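PDB 3MCS: putative monooxygenase from Fusobacterium nucleatum subsp. nucleatum, which is probably a monooxygenase of the antibiotic biosynthesis monooxygenase family, built from two related domains in one chain. Local coordinates for residues 139-144 against 148-153. Residues are numbered along the deposited sequence; the frame is centred on the assembly and turned at random.
Sequences ETTFNE and LLVYLG
V150 meets the last turn of helix 127-143 with both of its methyls, each taking a different partner. CG2 lies 4.0 Å from F142 CD1 and equally near F142 CB, while CG1 reaches T141 CG2 at 4.1 Å. The T141 CB is directed toward the strand, and with CG2 anti to the backbone N it is the methyl that meets V150, while OG1 hydrogen-bonds I137 O one turn back in the helix. F142 also has its CG anti to the backbone N (chi1 -170°), and although its CB leaves the helix alongside the strand, the ring end closes in. It approaches V150 CG2 obliquely, and its rim comes up to the peptide joining L148 and L149, with CE1 3.8 Å from L148 O. Both L148 O and L149 N lie near the ring plane, so the peptide meets an edge of the phenyl group.

This packed part is centred where the CA atoms of F142 and V150 come within 6.5 Å; the axes of helix segment 139-143 and strand segment 148-153 are 8.5 Å apart and nearly antiparallel at 170°. On the solvent side, T140 and N143 are exposed. E139, directed away from the strand, lies against I101 and forms a salt bridge with K216. F142 itself is partly exposed, its ring also touching K103 and K105, whereas T141 and V150 are buried. T141 O accepts a hydrogen bond from T147 OG1, tying the helix end to the start of the strand.

The arrangement is the helix-on-sheet packing of a ferredoxin-like alpha-beta unit, as in dimeric alpha-beta barrel proteins. Methyl-to-methyl, methyl-to-phenyl and edge-on ring-to-peptide contacts make it up, while T141 OG1 bonds I137 and the L148 and L149 backbone pairs with K105 and V167, consistent with van der Waals contact and apolar burial rather than directional bonds between the two segments.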
loop_
_atom_site.group_PDB
_atom_site.type_symbol
_atom_site.label_atom_id
_atom_site.label_comp_id
_atom_site.label_asym_id
_atom_site.label_seq_id
_atom_site.Cartn_x
_atom_site.Cartn_y
_atom_site.Cartn_z
ATOM N N GLU A 139 0.578 -6.576 -13.663
ATOM C CA GLU A 139 -0.536 -6.308 -14.626
ATOM C C GLU A 139 -1.413 -7.535 -14.884
ATOM O O GLU A 139 -2.633 -7.409 -14.983
ATOM C CB GLU A 139 -0.041 -5.760 -15.967
ATOM C CG GLU A 139 0.358 -4.314 -15.878
ATOM C CD GLU A 139 0.844 -3.729 -17.183
ATOM O OE1 GLU A 139 0.943 -4.485 -18.179
ATOM O OE2 GLU A 139 1.136 -2.501 -17.209
ATOM N N THR A 140 -0.788 -8.701 -15.017
ATOM C CA THR A 140 -1.518 -9.952 -15.175
ATOM C C THR A 140 -2.428 -10.127 -13.957
ATOM O O THR A 140 -3.614 -10.463 -14.102
ATOM C CB THR A 140 -0.579 -11.176 -15.301
ATOM O OG1 THR A 140 0.438 -10.920 -16.281
ATOM C CG2 THR A 140 -1.373 -12.430 -15.696
ATOM N N THR A 141 -1.888 -9.850 -12.763
ATOM C CA THR A 141 -2.663 -9.970 -11.518
ATOM C C THR A 141 -3.911 -9.096 -11.520
ATOM O O THR A 141 -4.982 -9.550 -11.159
ATOM C CB THR A 141 -1.805 -9.628 -10.270
ATOM O OG1 THR A 141 -0.786 -10.623 -10.111
ATOM C CG2 THR A 141 -2.645 -9.608 -9.025
ATOM N N PHE A 142 -3.786 -7.852 -11.962
ATOM C CA PHE A 142 -4.931 -6.949 -11.925
ATOM C C PHE A 142 -6.074 -7.454 -12.780
ATOM O O PHE A 142 -7.231 -7.242 -12.420
ATOM C CB PHE A 142 -4.569 -5.530 -12.354
ATOM C CG PHE A 142 -5.672 -4.528 -12.092
ATOM C CD1 PHE A 142 -5.978 -4.152 -10.793
ATOM C CD2 PHE A 142 -6.411 -3.978 -13.133
ATOM C CE1 PHE A 142 -6.978 -3.234 -10.535
ATOM C CE2 PHE A 142 -7.418 -3.054 -12.877
ATOM C CZ PHE A 142 -7.694 -2.675 -11.569
ATOM N N ASN A 143 -5.746 -8.103 -13.898
ATOM C CA ASN A 143 -6.758 -8.670 -14.784
ATOM C C ASN A 143 -7.345 -9.980 -14.242
ATOM O O ASN A 143 -8.339 -10.486 -14.759
ATOM C CB ASN A 143 -6.195 -8.888 -16.206
ATOM C CG ASN A 143 -5.797 -7.576 -16.909
ATOM O OD1 ASN A 143 -5.843 -6.474 -16.342
ATOM N ND2 ASN A 143 -5.402 -7.708 -18.153
ATOM N N GLU A 144 -6.727 -10.532 -13.208
ATOM C CA GLU A 144 -7.243 -11.729 -12.553
ATOM C C GLU A 144 -8.565 -11.322 -11.889
ATOM O O GLU A 144 -8.721 -10.183 -11.453
ATOM C CB GLU A 144 -6.267 -12.225 -11.488
ATOM C CG GLU A 144 -6.386 -13.667 -11.078
ATOM C CD GLU A 144 -5.454 -14.557 -11.864
ATOM O OE1 GLU A 144 -5.345 -14.364 -13.101
ATOM O OE2 GLU A 144 -4.832 -15.445 -11.232
ATOM N N LEU A 148 -8.699 -6.271 -6.593
ATOM C CA LEU A 148 -9.313 -4.940 -6.530
ATOM C C LEU A 148 -8.279 -3.813 -6.708
ATOM O O LEU A 148 -8.617 -2.733 -7.193
ATOM C CB LEU A 148 -10.096 -4.759 -5.226
ATOM C CG LEU A 148 -11.246 -5.737 -4.947
ATOM C CD1 LEU A 148 -11.901 -5.477 -3.579
ATOM C CD2 LEU A 148 -12.271 -5.649 -6.037
ATOM N N LEU A 149 -7.012 -4.076 -6.388
ATOM C CA LEU A 149 -5.987 -3.017 -6.424
ATOM C C LEU A 149 -4.563 -3.558 -6.451
ATOM O O LEU A 149 -4.278 -4.544 -5.806
ATOM C CB LEU A 149 -6.174 -2.113 -5.178
ATOM C CG LEU A 149 -5.258 -0.955 -4.834
ATOM C CD1 LEU A 149 -5.915 -0.047 -3.804
ATOM C CD2 LEU A 149 -3.920 -1.424 -4.322
ATOM N N VAL A 150 -3.693 -2.914 -7.220
ATOM C CA VAL A 150 -2.283 -3.236 -7.225
ATOM C C VAL A 150 -1.505 -1.926 -7.357
ATOM O O VAL A 150 -1.668 -1.218 -8.350
ATOM C CB VAL A 150 -1.858 -4.232 -8.360
ATOM C CG1 VAL A 150 -2.533 -5.563 -8.176
ATOM C CG2 VAL A 150 -2.154 -3.674 -9.760
ATOM N N TYR A 151 -0.729 -1.561 -6.336
ATOM C CA TYR A 151 0.159 -0.414 -6.444
ATOM C C TYR A 151 1.591 -0.947 -6.381
ATOM O O TYR A 151 1.970 -1.572 -5.393
ATOM C CB TYR A 151 -0.041 0.638 -5.347
ATOM C CG TYR A 151 -1.405 1.304 -5.246
ATOM C CD1 TYR A 151 -2.301 1.359 -6.330
ATOM C CD2 TYR A 151 -1.753 1.986 -4.086
ATOM C CE1 TYR A 151 -3.536 1.994 -6.220
ATOM C CE2 TYR A 151 -2.976 2.623 -3.966
ATOM C CZ TYR A 151 -3.865 2.642 -5.035
ATOM O OH TYR A 151 -5.080 3.296 -4.904
ATOM N N LEU A 152 2.365 -0.697 -7.430
ATOM C CA LEU A 152 3.741 -1.174 -7.525
ATOM C C LEU A 152 4.676 -0.010 -7.762
ATOM O O LEU A 152 4.474 0.780 -8.693
ATOM C CB LEU A 152 3.894 -2.151 -8.695
ATOM C CG LEU A 152 5.307 -2.669 -9.001
ATOM C CD1 LEU A 152 5.839 -3.571 -7.882
ATOM C CD2 LEU A 152 5.307 -3.409 -10.298
ATOM N N GLY A 153 5.710 0.091 -6.939
ATOM C CA GLY A 153 6.687 1.163 -7.100
ATOM C C GLY A 153 8.010 0.894 -6.419
ATOM O O GLY A 153 8.184 -0.147 -5.789
#